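Local structure of insecticidal crystal protein Cry35Ab1 (Bacillus thuringiensis, 4JP0) at residues A[233-238]-A[288-293]; A[252-257]-A[282-287]. The protein acts with Cry34Ab1 as one half of a binary insecticidal toxin active on western corn rootworm, whose larval midgut epithelium is probably the primary target. All coordinates share one frame; numbering follows the deposited sequence.

All four segments fall within the Toxin_10 family region of the chain, and the centres of the two contacts are about 12 Å from each other. Contact 2 is nested within contact 1: the order along the chain is 233-238, 252-257, 282-287, 288-293, and the last two segments are continuous. Contact 1 joins the ends of strands 225-234 and 292-301, where the first leaves their two-stranded antiparallel sheet and the second enters it. It thereby closes the roughly 50-residue excursion carrying helices 240-247 and 272-279, and contact 2 holds two loops of that excursion together. The two meet where Lys288 O lies 2.9 Å from Ile253 N, a probable hydrogen bond, and where Ile253 packs against Tyr293.

Contact 1 of 2, residues A[233-238]-A[288-293]; sequences WGTEID and KIMEKY
An antiparallel strand pair meets here at the end of the two-stranded sheet of 225-234 and 292-301, with Trp233 opposite Tyr293 and Gly234 opposite Lys292. Trp233 and Tyr293 form the hydrogen-bonded pair: Tyr293 N gives a nearly straight bond to Trp233 O (2.9 Å, 170°), and Trp233 N returns one to Tyr293 O. One residue on, Thr235 N donates a hydrogen bond to Glu291 O (2.8 Å). The two aromatic side chains share one face of the sheet. Trp233 CG sits between the backbone N and the carbonyl carbon (chi1 61°), which turns one indole face to Tyr293; CB of Tyr293 lies over the five-membered ring in a CH-pi contact (3.9 Å to the centroid), while the phenol leans obliquely against the six-membered ring, planes 38° apart. Trp233 NE1, buried here, has no partner in the model. The paired strands belong to the Toxin_10 region and are joined by a long excursion containing helices 240-247 and 272-279. Strand 327-346 runs alongside: Ser336 bonds to Gly234, and Gln334 O to Thr235 OG1. That same OG1 also accepts from Ile237 N, an ST turn. Met290, its CG anti to the backbone N, brings SD to 3.3 Å from Gly234 C, against bare backbone. Gly234 CA makes a CA-H...O contact with Glu291 O (3.2 Å), and its backbone angles by themselves call for glycine. At the exposed margin, the extended Glu236 and the terminally bent Lys292 cross obliquely in a salt bridge whose modelled length is doubtfully short. The phenol oxygen of Tyr293 is gripped by Lys288 NZ, lying in the ring plane, and by Glu291 N.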
# COMPACT_ATOMS: atom_id res chain seq x y z
N TRP A 233 19.55 3.00 -12.30
CA TRP A 233 18.25 2.46 -11.92
C TRP A 233 18.12 2.65 -10.43
O TRP A 233 19.03 3.20 -9.79
CB TRP A 233 18.09 1.01 -12.32
CG TRP A 233 19.11 0.08 -11.69
CD1 TRP A 233 20.40 -0.15 -12.09
CD2 TRP A 233 18.88 -0.77 -10.57
NE1 TRP A 233 20.99 -1.08 -11.27
CE2 TRP A 233 20.08 -1.48 -10.33
CE3 TRP A 233 17.79 -0.99 -9.73
CZ2 TRP A 233 20.20 -2.39 -9.28
CZ3 TRP A 233 17.91 -1.89 -8.70
CH2 TRP A 233 19.11 -2.58 -8.48
N GLY A 234 17.01 2.20 -9.86
CA GLY A 234 16.76 2.39 -8.44
C GLY A 234 15.78 3.53 -8.25
O GLY A 234 14.73 3.59 -8.91
N THR A 235 16.12 4.46 -7.38
CA THR A 235 15.26 5.60 -7.14
C THR A 235 16.07 6.78 -6.72
O THR A 235 17.11 6.62 -6.09
CB THR A 235 14.21 5.28 -6.07
OG1 THR A 235 13.36 6.42 -5.87
CG2 THR A 235 14.88 5.08 -4.71
N GLU A 236 15.61 7.97 -7.09
CA GLU A 236 16.27 9.20 -6.69
C GLU A 236 15.47 9.88 -5.61
O GLU A 236 15.81 10.98 -5.17
CB GLU A 236 16.43 10.16 -7.88
CG GLU A 236 17.47 9.73 -8.91
CD GLU A 236 17.63 10.73 -10.03
OE1 GLU A 236 16.86 11.72 -10.07
OE2 GLU A 236 18.51 10.52 -10.90
N ILE A 237 14.41 9.22 -5.18
CA ILE A 237 13.55 9.76 -4.15
C ILE A 237 14.08 9.36 -2.77
O ILE A 237 14.57 8.26 -2.58
CB ILE A 237 12.11 9.22 -4.35
CG1 ILE A 237 11.59 9.62 -5.73
CG2 ILE A 237 11.16 9.74 -3.24
CD1 ILE A 237 11.83 11.10 -6.04
N ASP A 238 14.03 10.30 -1.83
CA ASP A 238 14.35 10.01 -0.45
C ASP A 238 13.19 9.19 0.15
O ASP A 238 12.05 9.67 0.20
CB ASP A 238 14.48 11.32 0.29
CG ASP A 238 14.72 11.13 1.75
OD1 ASP A 238 14.69 9.97 2.23
OD2 ASP A 238 14.93 12.08 2.49
N LYS A 288 18.71 -4.66 1.85
CA LYS A 288 19.14 -3.32 1.43
C LYS A 288 17.99 -2.48 0.85
O LYS A 288 17.32 -2.93 -0.05
CB LYS A 288 20.27 -3.41 0.40
CG LYS A 288 20.88 -2.07 0.05
CD LYS A 288 22.08 -2.24 -0.88
CE LYS A 288 22.91 -0.94 -1.02
NZ LYS A 288 22.23 0.16 -1.78
N ILE A 289 17.80 -1.27 1.38
CA ILE A 289 16.82 -0.32 0.88
C ILE A 289 17.20 0.12 -0.52
O ILE A 289 18.37 0.26 -0.80
CB ILE A 289 16.76 0.91 1.80
CG1 ILE A 289 15.57 1.80 1.43
CG2 ILE A 289 18.03 1.71 1.73
CD1 ILE A 289 15.18 2.81 2.51
N MET A 290 16.23 0.36 -1.39
CA MET A 290 16.60 0.82 -2.73
C MET A 290 17.19 2.22 -2.73
O MET A 290 16.60 3.17 -2.19
CB MET A 290 15.42 0.82 -3.70
CG MET A 290 15.88 1.18 -5.12
SD MET A 290 14.48 1.40 -6.16
CE MET A 290 13.87 -0.30 -6.24
N GLU A 291 18.34 2.39 -3.36
CA GLU A 291 18.87 3.71 -3.56
C GLU A 291 19.04 4.00 -5.05
O GLU A 291 18.24 3.61 -5.82
CB GLU A 291 20.17 3.93 -2.81
CG GLU A 291 20.38 3.01 -1.66
CD GLU A 291 21.63 3.30 -0.87
OE1 GLU A 291 22.49 4.09 -1.32
OE2 GLU A 291 21.71 2.73 0.21
N LYS A 292 20.09 4.70 -5.40
CA LYS A 292 20.42 5.01 -6.79
C LYS A 292 21.62 4.14 -7.21
O LYS A 292 22.66 4.16 -6.54
CB LYS A 292 20.75 6.51 -6.91
CG LYS A 292 21.13 6.99 -8.29
CD LYS A 292 21.19 8.52 -8.34
CE LYS A 292 21.53 9.04 -9.74
NZ LYS A 292 20.82 10.33 -10.10
N TYR A 293 21.49 3.39 -8.30
CA TYR A 293 22.57 2.50 -8.77
C TYR A 293 22.99 2.68 -10.22
O TYR A 293 22.33 3.38 -10.99
CB TYR A 293 22.17 1.03 -8.58
CG TYR A 293 21.65 0.74 -7.21
CD1 TYR A 293 20.29 0.58 -6.98
CD2 TYR A 293 22.53 0.66 -6.12
CE1 TYR A 293 19.81 0.33 -5.72
CE2 TYR A 293 22.06 0.42 -4.86
CZ TYR A 293 20.69 0.25 -4.66
OH TYR A 293 20.21 0.01 -3.41

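Contact 2 of 2, residues A[252-257]-A[282-287]; sequences NIDSGM and EYSHET
Met257 and Tyr283 form a single backbone bridge between loops 252-257 and 282-287: Met257 N gives a bond to Glu282 O in the carbonyl plane (2.9 Å), and Ser284 N gives one to Met257 O. Beside it, Gly256 CA approaches Glu282 O to 3.2 Å, with the chains too close there for a side chain. The first loop contains a type I beta turn, Asn252 to Ser255, further tied by Asn252 N to Gly256 O, and it presents two polar side chains to the other loop. Asp254, its CG anti to the backbone N (chi1 -174°), takes His285 N on OD2 at 2.7 Å, from above the carboxylate plane. Asn252 ND2 bonds to Glu286 O at a bent 130° and to a water that reaches Thr287 O, while OD1 accepts a hydrogen bond from Gln250 NE2. Within 282-287, Ser284 OG accepts from Glu286 N in an ST turn, and His285 ND1 donates to Tyr283 O, which lies in the imidazole plane. Apolar contacts flank these bonds: Ile253 CG2 lies 3.7 Å from Glu286 CG, and Met257, extended beyond CG, runs alongside Tyr283, with CE 3.9 Å from CE2. Helix 272-279 adds Leu275 against Met257 and Asn276 against Tyr283.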
# COMPACT_ATOMS: atom_id res chain seq x y z
N ASN A 252 12.78 -2.11 -1.14
CA ASN A 252 14.17 -2.59 -1.12
C ASN A 252 14.73 -2.82 -2.51
O ASN A 252 14.03 -2.67 -3.52
CB ASN A 252 14.28 -3.85 -0.28
CG ASN A 252 14.33 -3.55 1.19
OD1 ASN A 252 14.29 -2.39 1.59
ND2 ASN A 252 14.44 -4.60 2.01
N ILE A 253 16.01 -3.20 -2.57
CA ILE A 253 16.71 -3.29 -3.86
C ILE A 253 16.06 -4.28 -4.86
O ILE A 253 16.24 -4.22 -6.09
CB ILE A 253 18.22 -3.59 -3.57
CG1 ILE A 253 19.08 -3.46 -4.82
CG2 ILE A 253 18.38 -4.97 -2.93
CD1 ILE A 253 20.56 -3.36 -4.51
N ASP A 254 15.35 -5.19 -4.24
CA ASP A 254 14.50 -6.26 -4.72
C ASP A 254 13.23 -5.69 -5.42
O ASP A 254 12.49 -6.38 -6.14
CB ASP A 254 14.05 -6.89 -3.35
CG ASP A 254 13.24 -8.17 -3.48
OD1 ASP A 254 12.14 -8.16 -4.11
OD2 ASP A 254 13.58 -9.24 -2.94
N SER A 255 12.98 -4.40 -5.20
CA SER A 255 11.67 -3.80 -5.55
C SER A 255 10.55 -4.40 -4.70
O SER A 255 9.35 -4.15 -4.94
CB SER A 255 11.32 -3.91 -7.03
OG SER A 255 12.05 -2.95 -7.79
N GLY A 256 10.91 -5.19 -3.69
CA GLY A 256 9.88 -5.71 -2.81
C GLY A 256 9.73 -4.77 -1.62
O GLY A 256 10.59 -3.95 -1.37
N MET A 257 8.64 -4.90 -0.89
CA MET A 257 8.43 -3.99 0.22
C MET A 257 8.95 -4.58 1.53
O MET A 257 8.95 -5.80 1.71
CB MET A 257 6.95 -3.60 0.36
CG MET A 257 5.99 -4.77 0.34
SD MET A 257 4.25 -4.23 0.37
CE MET A 257 3.50 -5.79 0.68
N GLU A 282 5.53 -7.66 -4.17
CA GLU A 282 6.11 -8.77 -3.43
C GLU A 282 6.75 -8.29 -2.14
O GLU A 282 7.17 -7.14 -2.03
CB GLU A 282 7.16 -9.45 -4.32
CG GLU A 282 6.54 -10.23 -5.47
CD GLU A 282 7.55 -10.97 -6.33
OE1 GLU A 282 8.79 -10.75 -6.17
OE2 GLU A 282 7.09 -11.78 -7.18
N TYR A 283 6.80 -9.17 -1.16
CA TYR A 283 7.60 -8.94 0.02
C TYR A 283 9.05 -9.04 -0.42
O TYR A 283 9.41 -9.90 -1.26
CB TYR A 283 7.33 -10.01 1.08
CG TYR A 283 5.91 -10.00 1.61
CD1 TYR A 283 5.04 -11.06 1.38
CD2 TYR A 283 5.44 -8.95 2.36
CE1 TYR A 283 3.74 -11.06 1.90
CE2 TYR A 283 4.14 -8.95 2.87
CZ TYR A 283 3.31 -9.99 2.61
OH TYR A 283 2.04 -9.99 3.10
N SER A 284 9.88 -8.16 0.11
CA SER A 284 11.30 -8.16 -0.24
C SER A 284 12.00 -9.39 0.30
O SER A 284 11.59 -9.95 1.32
CB SER A 284 11.98 -6.91 0.30
OG SER A 284 13.38 -6.97 0.08
N HIS A 285 13.05 -9.80 -0.40
CA HIS A 285 13.88 -10.93 0.04
C HIS A 285 15.28 -10.43 0.36
O HIS A 285 16.21 -11.20 0.61
CB HIS A 285 13.95 -11.98 -1.08
CG HIS A 285 12.70 -12.79 -1.24
ND1 HIS A 285 11.46 -12.22 -1.38
CD2 HIS A 285 12.51 -14.13 -1.29
CE1 HIS A 285 10.55 -13.17 -1.50
NE2 HIS A 285 11.16 -14.34 -1.45
N GLU A 286 15.43 -9.11 0.35
CA GLU A 286 16.69 -8.46 0.60
C GLU A 286 16.61 -7.60 1.83
O GLU A 286 15.54 -7.34 2.38
CB GLU A 286 17.08 -7.57 -0.59
CG GLU A 286 17.14 -8.27 -1.94
CD GLU A 286 18.39 -9.13 -2.15
OE1 GLU A 286 19.36 -9.10 -1.34
OE2 GLU A 286 18.40 -9.85 -3.17
N THR A 287 17.77 -7.13 2.27
CA THR A 287 17.83 -6.29 3.43
C THR A 287 18.21 -4.86 3.06
O THR A 287 18.05 -3.93 3.86
CB THR A 287 18.79 -6.89 4.47
OG1 THR A 287 18.71 -6.15 5.69
CG2 THR A 287 20.22 -6.70 4.04
O HOH W 1 15.47 -4.37 4.98
O HOH W 2 6.83 -6.10 -6.09